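PDB 6SJ9: proteasome accessory factor B/C (PafBC) from Paenarthrobacter aurescens, which regulates transcription in the bacterial DNA damage response, probably binding DNA through its winged helix-turn-helix parts. Local coordinates for residues Glu109-Gly114 with Ala576-Pro581; Leu437-Asp442 with Tyr528-Thr533; Leu266-Ala269 with Arg275-Ile278; Asp254-Leu259 with Gly296-Val301; Asp403-Asn408 with Tyr412-Leu417. All blocks are in the same frame, centred on the assembly; numbering follows the deposited sequence.

Contact 1 of 5, residues Glu109-Gly114 with Ala576-Pro581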
# COMPACT_ATOMS: atom_id res chain seq x y z
N GLU A 109 1.71 2.40 4.75
CA GLU A 109 1.82 3.63 4.00
C GLU A 109 0.73 4.61 4.42
O GLU A 109 1.02 5.78 4.66
CB GLU A 109 1.76 3.32 2.50
CG GLU A 109 1.56 4.52 1.62
CD GLU A 109 1.89 4.24 0.16
OE1 GLU A 109 3.03 3.81 -0.15
OE2 GLU A 109 1.00 4.40 -0.67
N ARG A 110 -0.51 4.13 4.60
CA ARG A 110 -1.56 5.06 5.06
C ARG A 110 -1.27 5.56 6.46
O ARG A 110 -1.50 6.74 6.79
CB ARG A 110 -2.96 4.42 5.01
CG ARG A 110 -3.44 4.08 3.61
CD ARG A 110 -4.89 3.74 3.61
NE ARG A 110 -5.72 4.90 4.00
CZ ARG A 110 -6.17 5.83 3.15
NH1 ARG A 110 -5.85 5.76 1.85
NH2 ARG A 110 -6.87 6.84 3.60
N ALA A 111 -0.77 4.68 7.32
CA ALA A 111 -0.44 5.14 8.68
C ALA A 111 0.66 6.21 8.63
O ALA A 111 0.65 7.18 9.40
CB ALA A 111 -0.00 3.94 9.53
N ALA A 112 1.66 5.98 7.78
CA ALA A 112 2.82 6.86 7.71
C ALA A 112 2.44 8.24 7.18
O ALA A 112 2.92 9.26 7.67
CB ALA A 112 3.91 6.21 6.82
N LEU A 113 1.54 8.28 6.21
CA LEU A 113 1.08 9.56 5.70
C LEU A 113 0.33 10.34 6.77
O LEU A 113 0.60 11.53 7.01
CB LEU A 113 0.23 9.32 4.46
CG LEU A 113 1.13 8.88 3.32
CD1 LEU A 113 0.31 8.38 2.13
CD2 LEU A 113 2.04 10.04 2.95
N GLY A 114 -0.59 9.68 7.47
CA GLY A 114 -1.30 10.38 8.54
C GLY A 114 -0.35 10.94 9.58
O GLY A 114 -0.48 12.09 10.00
N ALA A 576 -12.52 0.88 7.71
CA ALA A 576 -11.58 0.40 8.69
C ALA A 576 -10.73 1.57 9.20
O ALA A 576 -10.73 2.67 8.62
CB ALA A 576 -10.69 -0.65 8.05
N ARG A 577 -9.98 1.33 10.26
CA ARG A 577 -9.45 2.43 11.05
C ARG A 577 -8.49 3.34 10.28
O ARG A 577 -8.44 4.54 10.57
CB ARG A 577 -8.76 1.87 12.29
CG ARG A 577 -9.72 1.50 13.36
CD ARG A 577 -8.94 0.84 14.53
NE ARG A 577 -8.57 -0.54 14.22
CZ ARG A 577 -8.08 -1.40 15.12
NH1 ARG A 577 -7.91 -1.02 16.39
NH2 ARG A 577 -7.78 -2.65 14.76
N LEU A 578 -7.69 2.81 9.36
CA LEU A 578 -6.78 3.66 8.59
C LEU A 578 -7.45 4.30 7.39
O LEU A 578 -6.75 4.91 6.57
CB LEU A 578 -5.56 2.84 8.08
CG LEU A 578 -4.64 2.43 9.22
CD1 LEU A 578 -3.50 1.55 8.74
CD2 LEU A 578 -4.09 3.75 9.83
N PHE A 579 -8.75 4.11 7.21
CA PHE A 579 -9.44 4.60 6.03
C PHE A 579 -10.56 5.63 6.30
O PHE A 579 -11.17 6.13 5.34
CB PHE A 579 -9.98 3.40 5.25
CG PHE A 579 -8.90 2.49 4.69
CD1 PHE A 579 -8.40 1.45 5.43
CD2 PHE A 579 -8.33 2.76 3.45
CE1 PHE A 579 -7.42 0.60 4.94
CE2 PHE A 579 -7.35 1.89 2.90
CZ PHE A 579 -6.88 0.81 3.66
N THR A 580 -10.87 5.94 7.56
CA THR A 580 -11.91 6.95 7.83
C THR A 580 -11.45 8.33 7.38
O THR A 580 -10.25 8.60 7.38
CB THR A 580 -12.29 6.97 9.32
OG1 THR A 580 -11.13 7.18 10.12
CG2 THR A 580 -12.93 5.68 9.74
N PRO A 581 -12.36 9.21 6.94
CA PRO A 581 -11.93 10.58 6.62
C PRO A 581 -11.28 11.21 7.83
O PRO A 581 -11.71 10.95 8.96
CB PRO A 581 -13.23 11.31 6.22
CG PRO A 581 -14.32 10.43 6.56
CD PRO A 581 -13.82 9.04 6.80
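R110, on the helix 95-118, reaches across to L578 and F579 with the outer part of its side chain, NE foremost, and A111 adds a smaller apolar touch. The polar part is a single hydrogen bond. NE of R110 donates to the backbone O of L578 at 2.8 Å, with a nearly straight N-H...O angle of 166°. The carbonyl oxygen lies close to the plane of the guanidinium group, at its edge, whereas the donor is tilted out of the carbonyl plane. An arginine suits this place because its chain is long enough to cross from helix to loop, and its bend at chi3 (65°) turns NE onto the oxygen.

The rim of the F579 ring lies over one face of the guanidinium, with CD2 3.4 Å from NE of R110, and the two planes are only 16° apart. An alanine in place of R110 is likely to leave the L578 carbonyl without this donor and to uncover that part of the F579 ring.

The apolar share is modest: CD2 of L578 sits 4.1 Å from CB of A111, a residue small enough to admit the leucine branch close to the helix.

L578 and F579 both also rest on L107, while T580 bonds to N548 of the strand 545-550; the loop thus lies between the helix 95-118 and that sheet.

Contact 2 of 5, residues Leu437-Asp442 with Tyr528-Thr533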
# COMPACT_ATOMS: atom_id res chain seq x y z
N LEU A 437 0.98 -5.63 9.42
CA LEU A 437 0.56 -6.98 9.75
C LEU A 437 -0.19 -7.00 11.08
O LEU A 437 -1.11 -7.81 11.24
CB LEU A 437 1.78 -7.92 9.82
CG LEU A 437 2.45 -8.17 8.45
CD1 LEU A 437 3.80 -8.82 8.66
CD2 LEU A 437 1.58 -9.10 7.57
N ALA A 438 0.18 -6.16 12.04
CA ALA A 438 -0.53 -6.21 13.31
C ALA A 438 -1.95 -5.66 13.18
O ALA A 438 -2.88 -6.15 13.85
CB ALA A 438 0.27 -5.51 14.41
N MSE A 439 -2.16 -4.68 12.32
CA MSE A 439 -3.53 -4.23 12.06
C MSE A 439 -4.32 -5.38 11.38
O MSE A 439 -5.45 -5.69 11.77
CB MSE A 439 -3.52 -2.99 11.19
CG MSE A 439 -2.99 -1.72 11.85
SE MSE A 439 -4.16 -1.21 13.40
CE MSE A 439 -5.38 0.03 12.58
N LEU A 440 -3.71 -6.02 10.36
CA LEU A 440 -4.37 -7.18 9.75
C LEU A 440 -4.66 -8.26 10.78
O LEU A 440 -5.71 -8.90 10.73
CB LEU A 440 -3.52 -7.77 8.61
CG LEU A 440 -3.39 -6.87 7.38
CD1 LEU A 440 -2.44 -7.48 6.32
CD2 LEU A 440 -4.79 -6.62 6.77
N GLY A 441 -3.74 -8.46 11.72
CA GLY A 441 -3.93 -9.46 12.76
C GLY A 441 -4.98 -9.09 13.78
O GLY A 441 -5.48 -9.97 14.49
N ASP A 442 -5.35 -7.82 13.85
CA ASP A 442 -6.38 -7.41 14.79
C ASP A 442 -7.81 -7.43 14.20
O ASP A 442 -8.76 -7.08 14.90
CB ASP A 442 -6.01 -6.01 15.33
CG ASP A 442 -6.75 -5.67 16.60
OD1 ASP A 442 -6.78 -6.55 17.49
OD2 ASP A 442 -7.26 -4.52 16.75
N TYR A 528 -6.09 2.19 20.36
CA TYR A 528 -5.06 1.37 19.70
C TYR A 528 -3.87 2.26 19.37
O TYR A 528 -4.02 3.49 19.25
CB TYR A 528 -5.61 0.66 18.44
CG TYR A 528 -6.07 1.66 17.41
CD1 TYR A 528 -7.31 2.29 17.54
CD2 TYR A 528 -5.28 2.01 16.32
CE1 TYR A 528 -7.73 3.24 16.59
CE2 TYR A 528 -5.68 2.92 15.40
CZ TYR A 528 -6.92 3.55 15.52
OH TYR A 528 -7.30 4.48 14.56
N SER A 529 -2.68 1.65 19.28
CA SER A 529 -1.47 2.38 18.91
C SER A 529 -0.89 1.87 17.60
O SER A 529 -1.01 0.69 17.28
CB SER A 529 -0.42 2.29 20.01
OG SER A 529 -0.28 0.95 20.40
N LEU A 530 -0.19 2.76 16.91
CA LEU A 530 0.49 2.47 15.66
C LEU A 530 1.70 3.39 15.56
O LEU A 530 1.54 4.60 15.75
CB LEU A 530 -0.36 2.76 14.43
CG LEU A 530 -1.55 1.90 14.13
CD1 LEU A 530 -2.20 2.46 12.90
CD2 LEU A 530 -1.02 0.52 13.93
N ASP A 531 2.87 2.83 15.27
CA ASP A 531 4.06 3.67 15.08
C ASP A 531 4.28 4.58 16.29
O ASP A 531 4.37 5.80 16.15
CB ASP A 531 3.95 4.51 13.80
CG ASP A 531 5.30 5.14 13.40
OD1 ASP A 531 6.34 4.67 13.91
OD2 ASP A 531 5.32 6.12 12.62
N SER A 532 4.21 3.99 17.48
CA SER A 532 4.40 4.70 18.75
C SER A 532 3.35 5.80 19.01
O SER A 532 3.56 6.65 19.88
CB SER A 532 5.80 5.31 18.83
OG SER A 532 6.76 4.28 18.70
N THR A 533 2.19 5.79 18.32
CA THR A 533 1.14 6.78 18.50
C THR A 533 -0.18 6.15 18.95
O THR A 533 -0.63 5.16 18.36
CB THR A 533 0.93 7.58 17.22
OG1 THR A 533 2.20 8.07 16.79
CG2 THR A 533 -0.01 8.75 17.43
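A Met-aromatic contact between M439, a selenomethionine here, and Y528 lies where the last turn of the helix 427-441, in the PafC helix-turn-helix region, meets a beta hairpin of the second WYL domain. The selenium is 5.4 Å from the centre of the Y528 ring and stands obliquely to it, 51° off the ring normal; the methyl CE makes the nearer approach, 4.0 Å from CE2 of Y528.

L530 receives the bulk of the chain. Its CD2 lies 3.6 Å from SE of M439 and 3.6 Å from CG, and its other methyl, CD1, meets CE; the two side chains cross at about a right angle. Bends at chi2 (-63°) and chi3 carry the end of M439 round from the helix to both partners, a course that suits a long, flexible, unbranched side chain. The tyrosine keeps its polar end elsewhere, with OH bonded to N548, while R577 lies against its ring as a cation-pi partner.

Just past L530 the strand reverses through a type I' turn to T533, D531 and S532 both having positive phi, the turn characteristic of tight two-residue beta hairpins.

Contact 3 of 5, residues Leu266-Ala269 with Arg275-Ile278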
# COMPACT_ATOMS: atom_id res chain seq x y z
N LEU A 266 27.12 9.43 -4.76
CA LEU A 266 26.68 10.74 -4.29
C LEU A 266 27.87 11.68 -4.24
O LEU A 266 28.95 11.29 -3.79
CB LEU A 266 26.08 10.64 -2.89
CG LEU A 266 24.95 11.57 -2.45
CD1 LEU A 266 24.94 11.71 -0.94
CD2 LEU A 266 25.05 12.92 -3.09
N GLN A 267 27.67 12.90 -4.72
CA GLN A 267 28.69 13.95 -4.66
C GLN A 267 27.98 15.28 -4.81
O GLN A 267 26.80 15.33 -5.19
CB GLN A 267 29.77 13.84 -5.75
CG GLN A 267 29.29 14.29 -7.14
CD GLN A 267 30.31 14.03 -8.25
OE1 GLN A 267 31.32 13.35 -8.05
NE2 GLN A 267 30.05 14.61 -9.42
N ASP A 268 28.68 16.36 -4.49
CA ASP A 268 28.10 17.68 -4.67
C ASP A 268 27.92 18.01 -6.15
O ASP A 268 28.69 17.57 -7.00
CB ASP A 268 28.93 18.76 -3.99
CG ASP A 268 28.61 18.91 -2.51
OD1 ASP A 268 27.50 18.50 -2.10
OD2 ASP A 268 29.44 19.45 -1.75
N ALA A 269 26.85 18.73 -6.44
CA ALA A 269 26.52 19.11 -7.81
C ALA A 269 27.49 20.19 -8.29
O ALA A 269 27.90 21.05 -7.50
CB ALA A 269 25.08 19.62 -7.91
N ARG A 275 22.71 21.40 -3.74
CA ARG A 275 22.19 20.27 -4.51
C ARG A 275 23.29 19.23 -4.68
O ARG A 275 24.47 19.56 -4.78
CB ARG A 275 21.66 20.70 -5.92
CG ARG A 275 20.47 21.67 -5.92
CD ARG A 275 19.83 21.80 -7.30
NE ARG A 275 18.52 21.14 -7.33
CZ ARG A 275 17.76 20.98 -8.42
NH1 ARG A 275 18.15 21.42 -9.61
NH2 ARG A 275 16.58 20.37 -8.30
N ASP A 276 22.87 17.98 -4.76
CA ASP A 276 23.72 16.81 -4.94
C ASP A 276 23.57 16.25 -6.34
O ASP A 276 22.54 16.43 -7.00
CB ASP A 276 23.33 15.72 -3.94
CG ASP A 276 23.67 16.08 -2.51
OD1 ASP A 276 24.68 16.77 -2.29
OD2 ASP A 276 22.91 15.65 -1.61
N ARG A 277 24.58 15.52 -6.77
CA ARG A 277 24.50 14.78 -8.02
C ARG A 277 24.59 13.30 -7.67
O ARG A 277 25.62 12.85 -7.18
CB ARG A 277 25.61 15.22 -8.98
CG ARG A 277 25.66 14.54 -10.32
CD ARG A 277 26.91 14.97 -11.06
NE ARG A 277 26.97 14.49 -12.45
CZ ARG A 277 27.66 13.43 -12.87
NH1 ARG A 277 27.65 13.11 -14.16
NH2 ARG A 277 28.35 12.69 -12.01
N ILE A 278 23.53 12.54 -7.95
CA ILE A 278 23.51 11.12 -7.66
C ILE A 278 23.28 10.34 -8.94
O ILE A 278 22.74 10.86 -9.92
CB ILE A 278 22.44 10.72 -6.62
CG1 ILE A 278 21.03 11.00 -7.16
CG2 ILE A 278 22.69 11.39 -5.32
CD1 ILE A 278 19.91 10.41 -6.30
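L266, Q267 and D268 pair with I278, R277 and D276 in an antiparallel beta hairpin at the rim of the first WCX domain. Its four-stranded sheet, of order 2-3-1-4, has the ferredoxin-like topology, and 263-268 is an outer strand. Q267 and R277 form the hydrogen-bonded pair: R277 N donates to Q267 O at 2.7 Å, almost straight, and Q267 N returns a longer bond of 3.2 Å to R277 O. Beyond it A269 N donates to R275 O at 3.0 Å, extending the pairing past the strand end.

On the face of Q267 and R277 the side chains run alongside one another. NE2 of Q267 lies 3.6 Å from CD of R277 and as near to its NH2, the amide and guanidinium planes turned 33° apart; long polar chains suit this face, where Q267 is exposed and R277 partly so.

D268 and D276 bring like charges together, OD1 to OD1 at 3.3 Å with nearly coplanar carboxylates. K253 forms salt bridges to both of these oxygens and so probably offsets their repulsion, while OD2 of D276 pairs with R260. An asparagine in place of D276 would probably leave R260 without its charged mate and K253 with one anion fewer.

L266, on the face it shares with I278, reaches two neighbours with one methyl: CD2 lies 3.6 Å from CG2 of I278 and 3.4 Å from CB of D276.

Contact 4 of 5, residues Asp254-Leu259 with Gly296-Val301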
# COMPACT_ATOMS: atom_id res chain seq x y z
N ASP A 254 19.17 17.26 1.38
CA ASP A 254 18.23 16.92 2.45
C ASP A 254 16.81 16.65 1.96
O ASP A 254 15.86 16.72 2.74
CB ASP A 254 18.23 18.00 3.54
CG ASP A 254 19.61 18.22 4.14
OD1 ASP A 254 20.17 17.23 4.66
OD2 ASP A 254 20.13 19.36 4.08
N LYS A 255 16.64 16.31 0.68
CA LYS A 255 15.32 15.99 0.14
C LYS A 255 15.33 14.65 -0.59
O LYS A 255 16.39 14.13 -0.96
CB LYS A 255 14.81 17.09 -0.81
CG LYS A 255 14.51 18.40 -0.13
CD LYS A 255 13.40 18.22 0.90
CE LYS A 255 12.38 19.33 0.80
NZ LYS A 255 13.09 20.64 0.75
N LEU A 256 14.14 14.09 -0.77
CA LEU A 256 13.94 12.89 -1.58
C LEU A 256 14.66 11.69 -0.95
O LEU A 256 15.60 11.11 -1.49
CB LEU A 256 14.43 13.15 -3.01
CG LEU A 256 13.97 14.47 -3.65
CD1 LEU A 256 14.31 14.48 -5.13
CD2 LEU A 256 12.49 14.69 -3.44
N LEU A 257 14.19 11.34 0.25
CA LEU A 257 14.88 10.32 1.03
C LEU A 257 14.74 8.94 0.39
O LEU A 257 15.72 8.20 0.30
CB LEU A 257 14.41 10.32 2.49
CG LEU A 257 15.10 11.32 3.43
CD1 LEU A 257 16.52 10.83 3.75
CD2 LEU A 257 15.16 12.76 2.91
N ALA A 258 13.53 8.58 -0.04
CA ALA A 258 13.38 7.28 -0.69
C ALA A 258 14.29 7.18 -1.91
O ALA A 258 14.90 6.13 -2.15
CB ALA A 258 11.93 7.05 -1.10
N LEU A 259 14.43 8.27 -2.66
CA LEU A 259 15.29 8.26 -3.84
C LEU A 259 16.74 8.07 -3.44
O LEU A 259 17.46 7.28 -4.05
CB LEU A 259 15.11 9.55 -4.64
CG LEU A 259 15.86 9.60 -5.96
CD1 LEU A 259 15.38 8.42 -6.84
CD2 LEU A 259 15.72 10.95 -6.65
N GLY A 296 8.91 17.02 -8.73
CA GLY A 296 8.92 18.38 -9.24
C GLY A 296 10.27 19.09 -9.31
O GLY A 296 11.22 18.64 -9.96
N PRO A 297 10.35 20.28 -8.70
CA PRO A 297 11.61 21.04 -8.75
C PRO A 297 12.70 20.47 -7.87
O PRO A 297 13.84 20.90 -8.00
CB PRO A 297 11.19 22.44 -8.27
CG PRO A 297 10.09 22.13 -7.29
CD PRO A 297 9.33 20.96 -7.87
N HIS A 298 12.43 19.48 -7.01
CA HIS A 298 13.48 18.91 -6.19
C HIS A 298 14.48 18.07 -6.97
O HIS A 298 15.48 17.63 -6.40
CB HIS A 298 12.88 18.06 -5.08
CG HIS A 298 12.06 18.84 -4.10
ND1 HIS A 298 12.28 20.18 -3.84
CD2 HIS A 298 11.01 18.47 -3.33
CE1 HIS A 298 11.41 20.60 -2.94
NE2 HIS A 298 10.63 19.57 -2.61
N VAL A 299 14.27 17.84 -8.26
CA VAL A 299 15.14 16.98 -9.04
C VAL A 299 15.19 17.50 -10.46
O VAL A 299 14.20 18.02 -10.99
CB VAL A 299 14.69 15.48 -8.98
CG1 VAL A 299 13.24 15.28 -9.53
CG2 VAL A 299 15.66 14.58 -9.74
N LYS A 300 16.35 17.37 -11.07
CA LYS A 300 16.55 17.55 -12.49
C LYS A 300 17.25 16.32 -13.03
O LYS A 300 18.24 15.87 -12.45
CB LYS A 300 17.40 18.80 -12.81
CG LYS A 300 17.70 18.96 -14.29
CD LYS A 300 18.72 20.08 -14.51
CE LYS A 300 18.94 20.43 -15.97
NZ LYS A 300 20.07 21.43 -16.15
N VAL A 301 16.71 15.74 -14.09
CA VAL A 301 17.39 14.67 -14.81
C VAL A 301 18.49 15.32 -15.66
O VAL A 301 18.19 16.16 -16.52
CB VAL A 301 16.43 13.88 -15.70
CG1 VAL A 301 17.19 12.84 -16.52
CG2 VAL A 301 15.34 13.22 -14.88
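L256 drives its two methyls against H298 and V299, and this apolar wedge is the tight half of the contact. CD2 lies 3.8 Å from CB of H298, while CD1 meets the backbone O of H298 at 3.6 Å and CB of V299 at 4.0 Å. Both methyls thus flank CB of H298, and CD1 alone goes on to V299 at the start of strand 299-303. L256 occupies the N-cap position of the helix 257-261 with positive phi (65°), uncommon for a residue other than glycine, asparagine or aspartate; here it comes with a side chain directed at the partner segment. I251 of the adjacent strand 245-252 touches both L256 and V299, so the leucine is buried among apolar neighbours.

The other half is looser and partly open to solvent. K255 bends at chi2, chi3 and chi4, so that CE, not the ammonium, makes its closest approach to the imidazole, 3.8 Å from NE2 of H298 and oblique to the ring. Its NZ has a long, weak ion pair with D132. The ring is held by residues other than the lysine: ND1 is hydrogen-bonded to D252, NE2 has a weak bond to V133, and W654 meets it edge-to-face. Since W654 belongs to the helix 645-659 of the second WCX domain, H298 also joins the two WCX domains.

Strand 245-252, the turn carrying K255 and L256, and the short helix 257-261 open a beta-alpha-beta unit, and a leucine closing over the central and edge strands fits the ferredoxin-like fold.

Contact 5 of 5, residues Asp403-Asn408 with Tyr412-Leu417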
# COMPACT_ATOMS: atom_id res chain seq x y z
N ASP A 403 4.72 -13.21 -9.16
CA ASP A 403 4.36 -13.36 -10.57
C ASP A 403 2.85 -13.56 -10.64
O ASP A 403 2.33 -14.57 -10.15
CB ASP A 403 5.04 -14.56 -11.24
CG ASP A 403 6.54 -14.39 -11.40
OD1 ASP A 403 7.17 -15.35 -11.91
OD2 ASP A 403 7.08 -13.33 -11.01
N ILE A 404 2.18 -12.63 -11.31
CA ILE A 404 0.73 -12.58 -11.43
C ILE A 404 0.33 -12.76 -12.89
O ILE A 404 0.91 -12.12 -13.79
CB ILE A 404 0.18 -11.25 -10.89
CG1 ILE A 404 0.60 -11.14 -9.42
CG2 ILE A 404 -1.34 -11.24 -10.99
CD1 ILE A 404 0.55 -9.78 -8.85
N GLN A 405 -0.64 -13.67 -13.13
CA GLN A 405 -1.34 -13.85 -14.41
C GLN A 405 -2.83 -13.55 -14.19
O GLN A 405 -3.47 -14.10 -13.27
CB GLN A 405 -1.26 -15.28 -14.98
CG GLN A 405 0.08 -15.74 -15.47
CD GLN A 405 1.09 -15.88 -14.33
OE1 GLN A 405 2.22 -15.49 -14.48
NE2 GLN A 405 0.67 -16.46 -13.20
N TRP A 406 -3.41 -12.78 -15.09
CA TRP A 406 -4.83 -12.46 -15.03
C TRP A 406 -5.42 -12.66 -16.42
O TRP A 406 -5.27 -11.79 -17.28
CB TRP A 406 -5.03 -11.04 -14.56
CG TRP A 406 -6.43 -10.65 -14.30
CD1 TRP A 406 -7.57 -11.03 -15.00
CD2 TRP A 406 -6.88 -9.77 -13.26
NE1 TRP A 406 -8.68 -10.43 -14.45
CE2 TRP A 406 -8.29 -9.63 -13.40
CE3 TRP A 406 -6.23 -9.09 -12.23
CZ2 TRP A 406 -9.06 -8.86 -12.54
CZ3 TRP A 406 -7.01 -8.28 -11.37
CH2 TRP A 406 -8.40 -8.20 -11.52
N GLU A 407 -6.07 -13.81 -16.62
CA GLU A 407 -6.81 -14.10 -17.85
C GLU A 407 -8.30 -13.82 -17.65
O GLU A 407 -8.72 -13.37 -16.59
CB GLU A 407 -6.62 -15.56 -18.23
CG GLU A 407 -5.21 -15.98 -18.41
CD GLU A 407 -5.09 -17.48 -18.68
OE1 GLU A 407 -6.05 -18.15 -19.11
OE2 GLU A 407 -3.98 -17.98 -18.50
N ASN A 408 -9.10 -14.07 -18.69
CA ASN A 408 -10.55 -13.82 -18.61
C ASN A 408 -11.15 -14.60 -17.45
O ASN A 408 -11.15 -15.83 -17.46
CB ASN A 408 -11.27 -14.23 -19.92
CG ASN A 408 -12.74 -13.71 -19.95
OD1 ASN A 408 -13.00 -12.63 -19.42
ND2 ASN A 408 -13.65 -14.45 -20.56
N TYR A 412 -4.30 -15.83 -11.07
CA TYR A 412 -3.49 -16.75 -10.28
C TYR A 412 -2.09 -16.19 -10.12
O TYR A 412 -1.56 -15.52 -11.02
CB TYR A 412 -3.49 -18.19 -10.86
CG TYR A 412 -3.10 -18.34 -12.31
CD1 TYR A 412 -3.94 -17.91 -13.34
CD2 TYR A 412 -1.90 -18.96 -12.65
CE1 TYR A 412 -3.58 -18.06 -14.67
CE2 TYR A 412 -1.52 -19.12 -13.99
CZ TYR A 412 -2.36 -18.67 -14.99
OH TYR A 412 -1.97 -18.82 -16.31
N ILE A 413 -1.56 -16.39 -8.93
CA ILE A 413 -0.22 -15.98 -8.52
C ILE A 413 0.63 -17.24 -8.61
O ILE A 413 0.42 -18.18 -7.85
CB ILE A 413 -0.24 -15.38 -7.11
CG1 ILE A 413 -1.09 -14.12 -7.14
CG2 ILE A 413 1.15 -15.06 -6.64
CD1 ILE A 413 -1.24 -13.36 -5.82
N SER A 414 1.48 -17.32 -9.63
CA SER A 414 2.20 -18.55 -9.93
C SER A 414 3.20 -18.94 -8.83
O SER A 414 3.90 -18.09 -8.26
CB SER A 414 2.90 -18.42 -11.29
OG SER A 414 3.81 -17.34 -11.31
N GLU A 415 3.18 -20.22 -8.47
CA GLU A 415 4.10 -20.80 -7.50
C GLU A 415 5.31 -21.37 -8.24
O GLU A 415 5.21 -22.39 -8.94
CB GLU A 415 3.41 -21.87 -6.65
CG GLU A 415 4.37 -22.73 -5.81
CD GLU A 415 4.91 -22.05 -4.55
OE1 GLU A 415 4.39 -22.36 -3.45
OE2 GLU A 415 5.85 -21.23 -4.64
N HIS A 416 6.45 -20.71 -8.09
CA HIS A 416 7.77 -21.25 -8.45
C HIS A 416 8.18 -22.26 -7.38
O HIS A 416 8.65 -21.89 -6.31
CB HIS A 416 8.74 -20.09 -8.60
CG HIS A 416 8.66 -19.10 -7.48
ND1 HIS A 416 9.24 -19.31 -6.25
CD2 HIS A 416 8.02 -17.90 -7.41
CE1 HIS A 416 8.97 -18.28 -5.47
NE2 HIS A 416 8.24 -17.41 -6.15
N LEU A 417 8.00 -23.55 -7.70
CA LEU A 417 8.20 -24.64 -6.74
C LEU A 417 9.60 -24.64 -6.13
O LEU A 417 10.60 -24.49 -6.83
CB LEU A 417 7.90 -25.97 -7.44
CG LEU A 417 7.61 -27.29 -6.71
CD1 LEU A 417 6.84 -28.24 -7.62
CD2 LEU A 417 8.87 -27.96 -6.20
O HOH W 1 4.61 -15.51 -7.58
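Q405 and Y412 face each other as the hydrogen-bonded pair of a short antiparallel hairpin, strands 404-407 and 410-413, which probably is the wing of the winged helix-turn-helix. Its backbone bonds are regular: Q405 N donates to Y412 O at 3.0 Å and Y412 N to Q405 O at 2.9 Å. Beyond them S414 N donates to D403 O at 2.9 Å, and the hydroxyl OG of S414 adds a weak bond to the same oxygen. A water completes this end, accepting from D403 N and donating to S414 O.

The polar bond between two side chains is at the far end of the tyrosine. OH of Y412 donates to OE2 of E407 at 3.1 Å, approaching on the anti side and 34° out of the carboxylate plane. E407, extended beyond CG, lies at the ring's edge.

A CH-pi contact joins Y412 to Q405 as well. CB of Q405 sits over one face of the Y412 ring, 3.8 Å from its centre. The tyrosine has CG between backbone N and carbonyl carbon (chi1 54°), and this swings the ring back across Q405; an aromatic group is well suited to cover the glutamine's methylenes.

The apolar contact belongs to the face of I404 and I413, which run side by side with their CG1 atoms 4.1 Å apart, two beta-branched residues well suited to strands.

Helix 232-237 covers the Q405 and Y412 face through A232 and L236, while strand 404-407 pairs with strand 175-188 of the first WYL domain.

Contact 2 is wholly buried, and made of apolar and Met-aromatic packing; the others mix buried with more exposed residues, contact 3 being the most open, with charged residues at its sheet's rim. Contacts 1 and 2 adjoin: R577 of the loop 576-581 forms a salt bridge to D442 and packs on Y528 and M439. Contacts 3 and 4 share a single ferredoxin-like sheet, the first joining strands through backbone bonds, the second packing a turn against the opposite edge strand, and R275 of contact 3 reaches the backbone of P297 and H298. Contact 1 rests on one arginine-to-carbonyl bond, whereas contact 5, a hairpin touching none of the others, rests on backbone pairing.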